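Local coordinates for protein Ton_1535 (Thermococcus onnurineus, PDB 3ZPJ) that is of unknown function but folds as an all-helical alpha-solenoid that includes a left-handed helical turn, at residues M242-E247 against K268-C273; K208-V213 against L248-W253; D142-A147 against D156-I161; L117-Y122 against G162-K167; E5-L10 against A21-I26. All coordinates share one frame; numbering follows the deposited sequence.

Contact 1. Residues M242-E247 against K268-C273; sequences MRLIGE and KAFECC
Glu247 leans on Ala269 with its stem and reaches basic groups with its tip. CG stands anti to the carbonyl carbon (chi1 -72°), and the chain runs out extended from there. Its CB packs 3.8 Å from Ala269 CB. CG and CD carry the carboxylate past that methyl, and OE1 comes to rest 3.2 Å from Ala269 CB. OE2 is the busier oxygen: Arg243 NE, one helical turn back, donates to it over 3.1 Å, nearly straight at 170°, in the guanidinium plane but from above that of the carboxylate. Lys268 NZ, its side chain crossing that of Glu247 at about a right angle, adds a long salt bridge of 3.6 Å to OE2. The same ammonium lies at the guanidinium edge, Lys268 NZ 3.5 Å from Arg243 NH2, the two cations gathered round one acid. Over one face of the guanidinium sit both sulfurs of the Cys272-Cys273 disulfide, a bond between adjacent residues whose second member is poorly ordered. On another flank Leu244 CD1 lies over one face of the Phe270 ring in a CH-pi contact, 4.2 Å from the centroid and 10° off the normal; Phe270 also makes a cation-pi contact with Arg298. Apolar flank and salt-bridge network together join helices 240-256 and 262-271, which follow each other in the chain as a helical hairpin of the alpha-solenoid.

Contact 2. Residues K208-V213 against L248-W253; sequences KTVYDV and LEVALW
Thr209 meets Leu252 and Trp253 at the last turn of its helix. Its CG2 lies 3.9 Å from Leu252 CG, while OG1, bonded to Glu205 O of its own helix, approaches the edge of the indole, 3.7 Å from Trp253 CE3. The Thr209 carbonyl looks onto the stem of Glu249, with O 3.3 Å from Glu249 CB. At Val210 the chain leaves helical geometry; CG2 of this residue packs 4.0 Å from Trp253 CB, and CG1 faces Val250. Turned out of the helix, the backbone then presents its N-H groups to Glu249, whose chain, CG anti to the carbonyl carbon (chi1 -66°), reaches straight out to them. Tyr211 N donates to Glu249 OE1 over 3.2 Å, bent to 136° and arriving from above the carboxylate plane, and Asp212 N adds a weak bond to that oxygen. Asp212 also sets its OD1 only 3.0 Å from Glu249 OE2, the carboxylate planes 54° apart; so close a pair of acids would probably raise the pKa of one of them, and His285 bonds weakly to Asp212 OD1. Last, Val213 CG2 covers OE1 of Glu249 at 3.8 Å. Helix 280-293 touches Glu249 and Leu252, helix 227-237 packs on Val213 and Val250, and helix 174-190 receives Tyr211, so the turn after helix 194-209 is wedged among several helices.

Contact 3. Residues D142-A147 against D156-I161; sequences DTIIGA and DGILRI
No ring, amide or carboxylate joins the contact of Ile144 and Ile145 with Gly157, Ile158 and Ile161; the one flat surface met is backbone, where Ile144 CD1 lies 3.7 Å from Gly157 C. A side chain at Gly157 would crowd that methyl, so the glycine lets it come down onto the helix. Ile144 uses both its branches. With CG1 anti to the carbonyl carbon (chi1 -69°), CD1 reaches across to meet Ile161 CD1 tip to tip at 3.9 Å. The other branch, CG2, slides alongside Ile158 in the opposite sense, 3.5 Å from Ile158 CG1. At the rim Ile145 CD1 touches Ile158 CD1 at 3.8 Å. Replacing Ile144 with an alanine would probably open a gap between the helices and leave Ile158 and Ile161 without their common partner. The short segments run nearly antiparallel at 161°, their axes 9.8 Å apart, as expected of successive helices 130-146 and 151-170 in an alpha-solenoid. Phe137 and Phe141 touch Ile161 and Ile158, Ile187 packs on both, and Lys154 NZ bonds to Ile145 O. Between these segments no hydrogen bond or charge is exchanged, so their hold on each other is van der Waals contact of branched aliphatic side chains.

Contact 4. Residues L117-Y122 against G162-K167; sequences LSTLAY and GDLLEK
Ser118 OG is gripped by two backbone carbonyls of its own helix, those of Gly114 and Met115, and still serves as a surface for Leu164, whose CD1 lies 3.7 Å from it. The serine oxygen sits between backbone N and carbonyl carbon (chi1 43°), turned back along the helix. Leu164 pushes that same methyl into the shoulder of the neighbouring helix, CD1 also coming 3.8 Å from Ser118 O and 4.0 Å from Thr119 N. One helical turn further along, Tyr122 reaches across beside it, with its CD1 4.2 Å from Leu164 O. Helices 110-126 and 151-170 are the outer members of a consecutive three-helix run of the alpha-solenoid, with helix 130-146 between them in the chain; their segments here are parallel to within 3°, the axes 9.6 Å apart. The ring of Tyr122 meets the Lys167 stem obliquely, CE1 3.4 Å from Lys167 CG. Because Lys167 bends at chi2 (96°) and again at its end, the chain runs along the ring toward the hydroxyl, and NZ stops 3.5 Å from Tyr122 OH. An alanine replacing Tyr122 would probably leave the Lys167 chain without the ring it lies against and free to swing, and open a gap beside the Leu164 carbonyl. Facing other ways from the same helix, Asp163 and Glu166 form salt bridges with Arg196 and Lys203 of helix 194-209.

Contact 5. Residues E5-L10 against A21-I26; sequences EEINLL and AKVYEI
Ile7 and Lys22 form the middle of a contact between helix 2-12 and helix 16-22 with the turn that follows it, at the start of the alpha-solenoid. The tight side is aliphatic. Ile7 CG1 rests 3.8 Å from Lys22 CB, and its CD1 drives further in, 4.0 Å from Val23 CG2 and 4.2 Å from Ile26 CD1. Helix 29-45 closes this buried side, with Gln32 and Leu36 on Val23 and Val35 on Ile26. Leu10 crosses the lysine stem at about a right angle, CD1 3.6 Å from Lys22 CD, so the methylene chain belongs to the apolar layer while its end does not. The solvent side, where Glu6 and Glu25 are exposed, is polar. Bends in the lysine at chi3 (74°) and chi4 (83°) curl the ammonium back between these two acids, where Glu6 OE1 stands 4.5 Å from Glu25 OE1. That charge probably eases their mutual repulsion. Glu6 OE1 makes a salt bridge to Lys22 NZ over 3.3 Å across the hairpin; from its own segment Glu25 OE1 takes a shorter bond from Lys22 NZ, 2.8 Å, on the syn side and 31° out of the carboxylate plane.

Along the chain contact 5 comes first, then contacts 4 and 3, then 2 and 1. Contacts 3 and 4 share helix 151-170, their centres 11 Å apart, with the segments of contact 3 lying between those of contact 4 in sequence; Ile161 CG1 touches Ser118 OG. Contacts 1 and 2 share helix 240-256, centres 12 Å apart, and interleave along the chain, Gly246 packing on Val213. These two pairs lie on opposite sides of the chain's centre, with the centres of contacts 2 and 4 about 26 Å apart. Contact 5 stands 28 Å from contact 4 and 47 Å from contact 1, centre to centre. Each joins helices one to three places apart, as in stacked solenoids.

Contact 1. Residues M242-E247 against K268-C273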
# COMPACT_ATOMS: atom_id res chain seq x y z
N MET A 242 -13.05 -4.40 14.11
CA MET A 242 -12.15 -3.84 13.11
C MET A 242 -12.20 -2.31 13.14
O MET A 242 -11.19 -1.65 12.96
CB MET A 242 -12.45 -4.37 11.70
CG MET A 242 -11.90 -5.76 11.44
SD MET A 242 -12.55 -6.50 9.92
CE MET A 242 -11.19 -6.20 8.80
N ARG A 243 -13.38 -1.76 13.39
CA ARG A 243 -13.52 -0.31 13.49
C ARG A 243 -12.80 0.25 14.72
O ARG A 243 -12.28 1.36 14.70
CB ARG A 243 -14.98 0.10 13.55
CG ARG A 243 -15.14 1.60 13.49
CD ARG A 243 -16.57 2.03 13.46
NE ARG A 243 -16.69 3.38 14.01
CZ ARG A 243 -17.84 4.01 14.21
NH1 ARG A 243 -18.99 3.42 13.89
NH2 ARG A 243 -17.84 5.23 14.72
N LEU A 244 -12.78 -0.54 15.79
CA LEU A 244 -12.09 -0.15 17.00
C LEU A 244 -10.58 -0.15 16.75
O LEU A 244 -9.90 0.84 17.00
CB LEU A 244 -12.47 -1.07 18.15
CG LEU A 244 -11.85 -0.79 19.52
CD1 LEU A 244 -11.78 0.68 19.80
CD2 LEU A 244 -12.68 -1.48 20.62
N ILE A 245 -10.07 -1.28 16.25
CA ILE A 245 -8.64 -1.40 16.01
C ILE A 245 -8.20 -0.30 15.04
O ILE A 245 -7.17 0.34 15.24
CB ILE A 245 -8.25 -2.78 15.43
CG1 ILE A 245 -7.99 -3.78 16.55
CG2 ILE A 245 -6.97 -2.69 14.60
CD1 ILE A 245 -9.20 -4.21 17.28
N GLY A 246 -9.00 -0.06 14.02
CA GLY A 246 -8.62 0.87 12.97
C GLY A 246 -8.52 2.28 13.53
O GLY A 246 -7.57 3.01 13.24
N GLU A 247 -9.49 2.65 14.35
CA GLU A 247 -9.46 3.97 14.97
C GLU A 247 -8.24 4.10 15.89
O GLU A 247 -7.57 5.12 15.87
CB GLU A 247 -10.79 4.27 15.67
CG GLU A 247 -11.94 4.55 14.68
CD GLU A 247 -13.31 4.69 15.34
OE1 GLU A 247 -13.47 4.32 16.52
OE2 GLU A 247 -14.24 5.17 14.67
N LYS A 268 -13.12 8.59 21.67
CA LYS A 268 -14.27 8.39 20.82
C LYS A 268 -14.37 6.94 20.35
O LYS A 268 -15.46 6.41 20.20
CB LYS A 268 -14.24 9.32 19.61
CG LYS A 268 -15.49 9.21 18.76
CD LYS A 268 -15.34 9.87 17.40
CE LYS A 268 -16.29 9.23 16.41
NZ LYS A 268 -16.15 7.73 16.40
N ALA A 269 -13.23 6.31 20.13
CA ALA A 269 -13.21 4.94 19.63
C ALA A 269 -13.86 3.95 20.60
O ALA A 269 -14.29 2.87 20.18
CB ALA A 269 -11.80 4.50 19.30
N PHE A 270 -13.92 4.31 21.88
CA PHE A 270 -14.57 3.48 22.89
C PHE A 270 -15.93 4.06 23.27
O PHE A 270 -16.86 3.33 23.60
CB PHE A 270 -13.72 3.41 24.16
CG PHE A 270 -12.52 2.55 24.03
CD1 PHE A 270 -11.31 3.09 23.58
CD2 PHE A 270 -12.58 1.21 24.33
CE1 PHE A 270 -10.20 2.29 23.45
CE2 PHE A 270 -11.45 0.40 24.20
CZ PHE A 270 -10.26 0.95 23.76
N GLU A 271 -16.02 5.38 23.22
CA GLU A 271 -17.22 6.07 23.67
C GLU A 271 -18.27 6.22 22.59
O GLU A 271 -19.34 6.75 22.83
CB GLU A 271 -16.85 7.44 24.25
CG GLU A 271 -16.00 7.35 25.51
CD GLU A 271 -15.45 8.69 25.93
OE1 GLU A 271 -15.11 9.49 25.03
OE2 GLU A 271 -15.37 8.95 27.16
N CYS A 272 -17.96 5.75 21.38
CA CYS A 272 -18.90 5.89 20.27
C CYS A 272 -19.91 4.76 20.28
O CYS A 272 -21.06 4.93 19.87
CB CYS A 272 -18.16 5.90 18.92
SG CYS A 272 -17.54 4.27 18.36
N CYS A 273 -19.47 3.59 20.74
CA CYS A 273 -20.25 2.38 20.55
C CYS A 273 -20.25 1.51 21.80
O CYS A 273 -19.60 1.83 22.81
CB CYS A 273 -19.69 1.59 19.36
SG CYS A 273 -18.65 2.57 18.21

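Contact 2. Residues K208-V213 against L248-W253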
# COMPACT_ATOMS: atom_id res chain seq x y z
N LYS A 208 2.97 0.15 8.62
CA LYS A 208 3.11 -0.74 9.77
C LYS A 208 2.15 -0.38 10.89
O LYS A 208 1.64 -1.26 11.57
CB LYS A 208 4.54 -0.73 10.31
CG LYS A 208 5.44 -1.79 9.72
CD LYS A 208 6.89 -1.57 10.12
CE LYS A 208 7.83 -2.44 9.28
NZ LYS A 208 9.28 -2.11 9.50
N THR A 209 1.92 0.91 11.08
CA THR A 209 1.09 1.40 12.18
C THR A 209 -0.38 1.19 11.85
O THR A 209 -1.16 0.70 12.68
CB THR A 209 1.31 2.90 12.42
OG1 THR A 209 2.71 3.17 12.54
CG2 THR A 209 0.57 3.34 13.68
N VAL A 210 -0.78 1.60 10.66
CA VAL A 210 -2.16 1.44 10.21
C VAL A 210 -2.19 0.28 9.21
O VAL A 210 -2.05 0.48 8.00
CB VAL A 210 -2.67 2.73 9.56
CG1 VAL A 210 -4.16 2.63 9.30
CG2 VAL A 210 -2.39 3.92 10.46
N TYR A 211 -2.35 -0.92 9.75
CA TYR A 211 -2.09 -2.16 9.03
C TYR A 211 -3.39 -2.85 8.64
O TYR A 211 -3.62 -3.10 7.46
CB TYR A 211 -1.27 -3.10 9.91
CG TYR A 211 -0.70 -4.29 9.17
CD1 TYR A 211 0.50 -4.19 8.49
CD2 TYR A 211 -1.35 -5.53 9.18
CE1 TYR A 211 1.04 -5.27 7.83
CE2 TYR A 211 -0.81 -6.63 8.50
CZ TYR A 211 0.39 -6.47 7.83
OH TYR A 211 0.96 -7.51 7.14
N ASP A 212 -4.21 -3.17 9.63
CA ASP A 212 -5.46 -3.90 9.38
C ASP A 212 -6.40 -3.08 8.51
O ASP A 212 -7.01 -3.60 7.58
CB ASP A 212 -6.14 -4.27 10.70
CG ASP A 212 -5.30 -5.23 11.55
OD1 ASP A 212 -4.23 -4.81 12.06
OD2 ASP A 212 -5.70 -6.40 11.72
N VAL A 213 -6.53 -1.79 8.81
CA VAL A 213 -7.35 -0.92 7.98
C VAL A 213 -6.51 -0.10 7.00
O VAL A 213 -6.97 0.92 6.50
CB VAL A 213 -8.22 0.05 8.81
CG1 VAL A 213 -9.16 -0.71 9.74
CG2 VAL A 213 -7.33 1.00 9.58
N LEU A 248 -7.92 3.04 16.63
CA LEU A 248 -6.74 3.04 17.49
C LEU A 248 -5.43 3.15 16.72
O LEU A 248 -4.53 3.89 17.12
CB LEU A 248 -6.73 1.82 18.40
CG LEU A 248 -7.88 1.82 19.41
CD1 LEU A 248 -7.87 0.59 20.31
CD2 LEU A 248 -7.80 3.06 20.25
N GLU A 249 -5.32 2.41 15.62
CA GLU A 249 -4.14 2.48 14.78
C GLU A 249 -3.98 3.91 14.27
O GLU A 249 -2.88 4.45 14.23
CB GLU A 249 -4.23 1.47 13.61
CG GLU A 249 -4.21 0.01 14.06
CD GLU A 249 -4.16 -1.01 12.91
OE1 GLU A 249 -4.78 -0.77 11.85
OE2 GLU A 249 -3.53 -2.08 13.09
N VAL A 250 -5.09 4.54 13.91
CA VAL A 250 -5.03 5.91 13.42
C VAL A 250 -4.59 6.86 14.53
O VAL A 250 -3.74 7.72 14.31
CB VAL A 250 -6.35 6.36 12.80
CG1 VAL A 250 -6.43 7.87 12.75
CG2 VAL A 250 -6.45 5.79 11.40
N ALA A 251 -5.15 6.68 15.72
CA ALA A 251 -4.75 7.51 16.85
C ALA A 251 -3.25 7.37 17.07
O ALA A 251 -2.55 8.34 17.35
CB ALA A 251 -5.52 7.12 18.10
N LEU A 252 -2.75 6.15 16.92
CA LEU A 252 -1.34 5.88 17.14
C LEU A 252 -0.47 6.61 16.10
O LEU A 252 0.60 7.13 16.41
CB LEU A 252 -1.08 4.37 17.10
CG LEU A 252 0.32 3.91 17.49
CD1 LEU A 252 0.71 4.49 18.85
CD2 LEU A 252 0.36 2.40 17.51
N TRP A 253 -0.94 6.65 14.87
CA TRP A 253 -0.17 7.34 13.85
C TRP A 253 -0.20 8.85 14.09
O TRP A 253 0.81 9.54 13.96
CB TRP A 253 -0.66 7.00 12.43
CG TRP A 253 0.08 7.80 11.44
CD1 TRP A 253 -0.37 8.90 10.76
CD2 TRP A 253 1.44 7.62 11.05
NE1 TRP A 253 0.62 9.41 9.96
CE2 TRP A 253 1.75 8.63 10.11
CE3 TRP A 253 2.43 6.68 11.38
CZ2 TRP A 253 3.00 8.74 9.52
CZ3 TRP A 253 3.67 6.80 10.80
CH2 TRP A 253 3.95 7.82 9.88

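Contact 3. Residues D142-A147 against D156-I161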
# COMPACT_ATOMS: atom_id res chain seq x y z
N ASP A 142 17.53 -6.99 -11.53
CA ASP A 142 18.66 -7.85 -11.88
C ASP A 142 19.16 -7.53 -13.29
O ASP A 142 20.33 -7.66 -13.57
CB ASP A 142 18.30 -9.34 -11.83
CG ASP A 142 17.84 -9.81 -10.45
OD1 ASP A 142 18.17 -9.17 -9.43
OD2 ASP A 142 17.13 -10.84 -10.39
N THR A 143 18.25 -7.13 -14.17
CA THR A 143 18.60 -6.86 -15.55
C THR A 143 19.51 -5.65 -15.64
O THR A 143 20.50 -5.67 -16.37
CB THR A 143 17.36 -6.63 -16.42
OG1 THR A 143 16.50 -7.77 -16.31
CG2 THR A 143 17.75 -6.44 -17.90
N ILE A 144 19.18 -4.60 -14.90
CA ILE A 144 19.97 -3.39 -14.95
C ILE A 144 21.31 -3.59 -14.24
O ILE A 144 22.39 -3.43 -14.84
CB ILE A 144 19.21 -2.21 -14.36
CG1 ILE A 144 18.05 -1.85 -15.28
CG2 ILE A 144 20.15 -1.02 -14.17
CD1 ILE A 144 17.14 -0.78 -14.71
N ILE A 145 21.24 -3.99 -12.98
CA ILE A 145 22.44 -4.23 -12.18
C ILE A 145 23.45 -5.20 -12.82
O ILE A 145 24.64 -5.13 -12.54
CB ILE A 145 22.08 -4.74 -10.78
CG1 ILE A 145 23.19 -4.42 -9.78
CG2 ILE A 145 21.81 -6.22 -10.81
CD1 ILE A 145 23.19 -2.98 -9.35
N GLY A 146 22.98 -6.12 -13.65
CA GLY A 146 23.89 -7.11 -14.20
C GLY A 146 24.53 -6.62 -15.49
O GLY A 146 25.51 -7.20 -15.95
N ALA A 147 23.96 -5.57 -16.07
CA ALA A 147 24.42 -5.05 -17.35
C ALA A 147 25.84 -4.53 -17.27
O ALA A 147 26.32 -4.16 -16.19
CB ALA A 147 23.49 -3.97 -17.84
N ASP A 156 20.31 5.91 -12.95
CA ASP A 156 18.99 6.45 -13.27
C ASP A 156 17.95 5.35 -13.51
O ASP A 156 16.81 5.48 -13.10
CB ASP A 156 19.06 7.39 -14.46
CG ASP A 156 19.82 8.68 -14.14
OD1 ASP A 156 20.44 8.76 -13.05
OD2 ASP A 156 19.82 9.60 -14.99
N GLY A 157 18.36 4.27 -14.16
CA GLY A 157 17.46 3.15 -14.38
C GLY A 157 16.94 2.57 -13.07
O GLY A 157 15.74 2.37 -12.91
N ILE A 158 17.85 2.31 -12.14
CA ILE A 158 17.48 1.74 -10.86
C ILE A 158 16.60 2.68 -10.00
O ILE A 158 15.69 2.22 -9.33
CB ILE A 158 18.73 1.26 -10.12
CG1 ILE A 158 19.45 0.25 -11.01
CG2 ILE A 158 18.36 0.58 -8.81
CD1 ILE A 158 20.66 -0.39 -10.41
N LEU A 159 16.86 3.99 -10.04
CA LEU A 159 16.04 4.95 -9.29
C LEU A 159 14.62 4.96 -9.85
O LEU A 159 13.64 5.14 -9.11
CB LEU A 159 16.65 6.36 -9.32
CG LEU A 159 17.92 6.53 -8.50
CD1 LEU A 159 18.58 7.87 -8.71
CD2 LEU A 159 17.61 6.32 -7.02
N ARG A 160 14.50 4.74 -11.16
CA ARG A 160 13.17 4.68 -11.75
C ARG A 160 12.39 3.43 -11.26
O ARG A 160 11.18 3.46 -11.10
CB ARG A 160 13.25 4.76 -13.26
CG ARG A 160 11.91 4.66 -13.96
CD ARG A 160 11.09 5.91 -13.79
NE ARG A 160 9.86 5.85 -14.58
CZ ARG A 160 8.79 6.61 -14.36
NH1 ARG A 160 8.79 7.49 -13.38
NH2 ARG A 160 7.72 6.47 -15.13
N ILE A 161 13.09 2.33 -11.03
CA ILE A 161 12.46 1.15 -10.45
C ILE A 161 11.97 1.51 -9.04
O ILE A 161 10.85 1.19 -8.68
CB ILE A 161 13.45 0.01 -10.37
CG1 ILE A 161 13.90 -0.35 -11.79
CG2 ILE A 161 12.83 -1.20 -9.69
CD1 ILE A 161 14.71 -1.63 -11.82

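Contact 4. Residues L117-Y122 against G162-K167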
# COMPACT_ATOMS: atom_id res chain seq x y z
N LEU A 117 10.47 -3.58 -18.06
CA LEU A 117 10.00 -4.58 -17.09
C LEU A 117 9.34 -3.98 -15.85
O LEU A 117 8.33 -4.51 -15.34
CB LEU A 117 11.11 -5.53 -16.68
CG LEU A 117 11.57 -6.39 -17.84
CD1 LEU A 117 12.73 -7.26 -17.40
CD2 LEU A 117 10.41 -7.24 -18.29
N SER A 118 9.88 -2.87 -15.36
CA SER A 118 9.37 -2.31 -14.11
C SER A 118 8.01 -1.65 -14.33
O SER A 118 7.22 -1.54 -13.40
CB SER A 118 10.37 -1.33 -13.49
OG SER A 118 10.94 -0.49 -14.48
N THR A 119 7.76 -1.21 -15.57
CA THR A 119 6.47 -0.64 -15.97
C THR A 119 5.44 -1.76 -15.97
O THR A 119 4.32 -1.62 -15.47
CB THR A 119 6.54 -0.03 -17.41
OG1 THR A 119 7.32 1.17 -17.40
CG2 THR A 119 5.15 0.32 -17.94
N LEU A 120 5.84 -2.87 -16.56
CA LEU A 120 5.02 -4.06 -16.62
C LEU A 120 4.77 -4.58 -15.21
O LEU A 120 3.66 -4.98 -14.88
CB LEU A 120 5.73 -5.09 -17.48
CG LEU A 120 5.49 -6.59 -17.49
CD1 LEU A 120 4.04 -6.97 -17.42
CD2 LEU A 120 6.13 -7.13 -18.78
N ALA A 121 5.81 -4.58 -14.39
CA ALA A 121 5.64 -4.94 -12.99
C ALA A 121 4.64 -3.99 -12.32
O ALA A 121 3.82 -4.41 -11.49
CB ALA A 121 6.97 -4.89 -12.27
N TYR A 122 4.71 -2.71 -12.65
CA TYR A 122 3.81 -1.75 -12.05
C TYR A 122 2.38 -2.08 -12.45
O TYR A 122 1.47 -2.02 -11.61
CB TYR A 122 4.16 -0.31 -12.43
CG TYR A 122 3.07 0.68 -12.11
CD1 TYR A 122 2.91 1.16 -10.81
CD2 TYR A 122 2.19 1.14 -13.09
CE1 TYR A 122 1.92 2.06 -10.50
CE2 TYR A 122 1.19 2.03 -12.78
CZ TYR A 122 1.06 2.49 -11.48
OH TYR A 122 0.07 3.40 -11.16
N GLY A 162 12.83 2.19 -8.27
CA GLY A 162 12.45 2.73 -6.98
C GLY A 162 11.15 3.50 -7.04
O GLY A 162 10.24 3.20 -6.26
N ASP A 163 11.05 4.48 -7.95
CA ASP A 163 9.84 5.28 -8.05
C ASP A 163 8.64 4.39 -8.31
O ASP A 163 7.59 4.57 -7.70
CB ASP A 163 9.94 6.32 -9.16
CG ASP A 163 10.93 7.43 -8.86
OD1 ASP A 163 11.34 7.58 -7.71
OD2 ASP A 163 11.31 8.17 -9.80
N LEU A 164 8.80 3.42 -9.20
CA LEU A 164 7.67 2.56 -9.53
C LEU A 164 7.30 1.57 -8.40
O LEU A 164 6.12 1.27 -8.18
CB LEU A 164 7.88 1.84 -10.87
CG LEU A 164 8.04 2.78 -12.07
CD1 LEU A 164 8.50 2.08 -13.34
CD2 LEU A 164 6.77 3.48 -12.35
N LEU A 165 8.31 1.06 -7.71
CA LEU A 165 8.08 0.19 -6.56
C LEU A 165 7.23 0.98 -5.57
O LEU A 165 6.19 0.50 -5.12
CB LEU A 165 9.41 -0.25 -5.92
CG LEU A 165 10.17 -1.39 -6.60
CD1 LEU A 165 11.62 -1.40 -6.12
CD2 LEU A 165 9.53 -2.74 -6.34
N GLU A 166 7.64 2.22 -5.32
CA GLU A 166 6.94 3.08 -4.38
C GLU A 166 5.50 3.34 -4.77
O GLU A 166 4.60 3.27 -3.94
CB GLU A 166 7.70 4.40 -4.16
CG GLU A 166 7.06 5.27 -3.07
CD GLU A 166 7.67 6.67 -2.97
OE1 GLU A 166 8.53 7.02 -3.81
OE2 GLU A 166 7.28 7.41 -2.04
N LYS A 167 5.26 3.61 -6.05
CA LYS A 167 3.91 3.91 -6.50
C LYS A 167 3.02 2.65 -6.45
O LYS A 167 1.84 2.73 -6.14
CB LYS A 167 3.90 4.56 -7.89
CG LYS A 167 2.51 4.72 -8.52
CD LYS A 167 1.93 6.08 -8.28
CE LYS A 167 0.58 6.25 -9.00
NZ LYS A 167 0.64 6.78 -10.39

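Contact 5. Residues E5-L10 against A21-I26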
# COMPACT_ATOMS: atom_id res chain seq x y z
N GLU A 5 -9.17 16.89 -23.56
CA GLU A 5 -10.27 17.61 -22.94
C GLU A 5 -11.53 17.43 -23.78
O GLU A 5 -12.61 17.16 -23.25
CB GLU A 5 -9.92 19.10 -22.81
CG GLU A 5 -10.62 19.82 -21.66
CD GLU A 5 -10.33 21.33 -21.63
OE1 GLU A 5 -9.33 21.77 -22.24
OE2 GLU A 5 -11.10 22.07 -21.00
N GLU A 6 -11.39 17.57 -25.10
CA GLU A 6 -12.48 17.31 -26.04
C GLU A 6 -13.01 15.87 -25.93
O GLU A 6 -14.21 15.64 -25.91
CB GLU A 6 -12.01 17.59 -27.47
CG GLU A 6 -11.56 19.02 -27.66
CD GLU A 6 -11.07 19.32 -29.07
OE1 GLU A 6 -10.59 18.39 -29.75
OE2 GLU A 6 -11.17 20.49 -29.48
N ILE A 7 -12.10 14.91 -25.83
CA ILE A 7 -12.50 13.52 -25.65
C ILE A 7 -13.26 13.27 -24.34
O ILE A 7 -14.29 12.60 -24.34
CB ILE A 7 -11.28 12.60 -25.75
CG1 ILE A 7 -10.82 12.54 -27.21
CG2 ILE A 7 -11.62 11.22 -25.22
CD1 ILE A 7 -9.43 11.98 -27.39
N ASN A 8 -12.76 13.80 -23.23
CA ASN A 8 -13.44 13.65 -21.94
C ASN A 8 -14.84 14.24 -21.98
O ASN A 8 -15.78 13.66 -21.44
CB ASN A 8 -12.65 14.32 -20.82
CG ASN A 8 -11.48 13.48 -20.36
OD1 ASN A 8 -11.58 12.26 -20.26
ND2 ASN A 8 -10.35 14.14 -20.08
N LEU A 9 -14.97 15.39 -22.63
CA LEU A 9 -16.21 16.14 -22.62
C LEU A 9 -17.25 15.37 -23.43
O LEU A 9 -18.39 15.19 -23.00
CB LEU A 9 -15.97 17.54 -23.20
CG LEU A 9 -17.00 18.68 -23.17
CD1 LEU A 9 -17.73 18.72 -24.48
CD2 LEU A 9 -17.98 18.60 -21.99
N LEU A 10 -16.83 14.89 -24.60
CA LEU A 10 -17.67 14.06 -25.45
C LEU A 10 -18.16 12.81 -24.70
O LEU A 10 -19.26 12.31 -24.95
CB LEU A 10 -16.91 13.65 -26.71
CG LEU A 10 -16.78 14.67 -27.84
CD1 LEU A 10 -15.65 14.28 -28.75
CD2 LEU A 10 -18.07 14.77 -28.65
N ALA A 21 -13.68 8.43 -32.12
CA ALA A 21 -13.24 8.87 -33.44
C ALA A 21 -12.12 9.89 -33.29
O ALA A 21 -11.27 10.02 -34.17
CB ALA A 21 -14.40 9.45 -34.21
N LYS A 22 -12.12 10.60 -32.16
CA LYS A 22 -11.12 11.63 -31.90
C LYS A 22 -9.83 11.05 -31.37
O LYS A 22 -8.79 11.71 -31.39
CB LYS A 22 -11.63 12.65 -30.90
CG LYS A 22 -12.65 13.60 -31.47
CD LYS A 22 -12.65 14.88 -30.67
CE LYS A 22 -11.43 15.71 -30.99
NZ LYS A 22 -11.65 16.51 -32.23
N VAL A 23 -9.89 9.82 -30.87
CA VAL A 23 -8.74 9.18 -30.27
C VAL A 23 -7.58 9.06 -31.27
O VAL A 23 -6.42 8.96 -30.89
CB VAL A 23 -9.13 7.83 -29.63
CG1 VAL A 23 -7.92 6.99 -29.27
CG2 VAL A 23 -9.97 8.10 -28.38
N TYR A 24 -7.90 9.15 -32.55
CA TYR A 24 -6.90 9.04 -33.59
C TYR A 24 -6.22 10.37 -33.89
O TYR A 24 -5.15 10.43 -34.49
CB TYR A 24 -7.50 8.34 -34.80
CG TYR A 24 -8.04 7.01 -34.34
CD1 TYR A 24 -7.19 5.93 -34.17
CD2 TYR A 24 -9.37 6.87 -33.97
CE1 TYR A 24 -7.66 4.71 -33.70
CE2 TYR A 24 -9.85 5.66 -33.49
CZ TYR A 24 -9.00 4.59 -33.36
OH TYR A 24 -9.47 3.38 -32.89
N GLU A 25 -6.82 11.44 -33.39
CA GLU A 25 -6.17 12.74 -33.41
C GLU A 25 -5.07 12.81 -32.35
O GLU A 25 -4.38 13.81 -32.23
CB GLU A 25 -7.19 13.86 -33.21
CG GLU A 25 -8.17 13.97 -34.37
CD GLU A 25 -9.21 15.06 -34.18
OE1 GLU A 25 -9.12 15.78 -33.16
OE2 GLU A 25 -10.10 15.18 -35.04
N ILE A 26 -4.93 11.75 -31.57
CA ILE A 26 -3.82 11.65 -30.64
C ILE A 26 -2.61 11.12 -31.40
O ILE A 26 -2.72 10.14 -32.13
CB ILE A 26 -4.13 10.74 -29.46
CG1 ILE A 26 -5.25 11.35 -28.62
CG2 ILE A 26 -2.88 10.53 -28.58
CD1 ILE A 26 -5.50 10.62 -27.33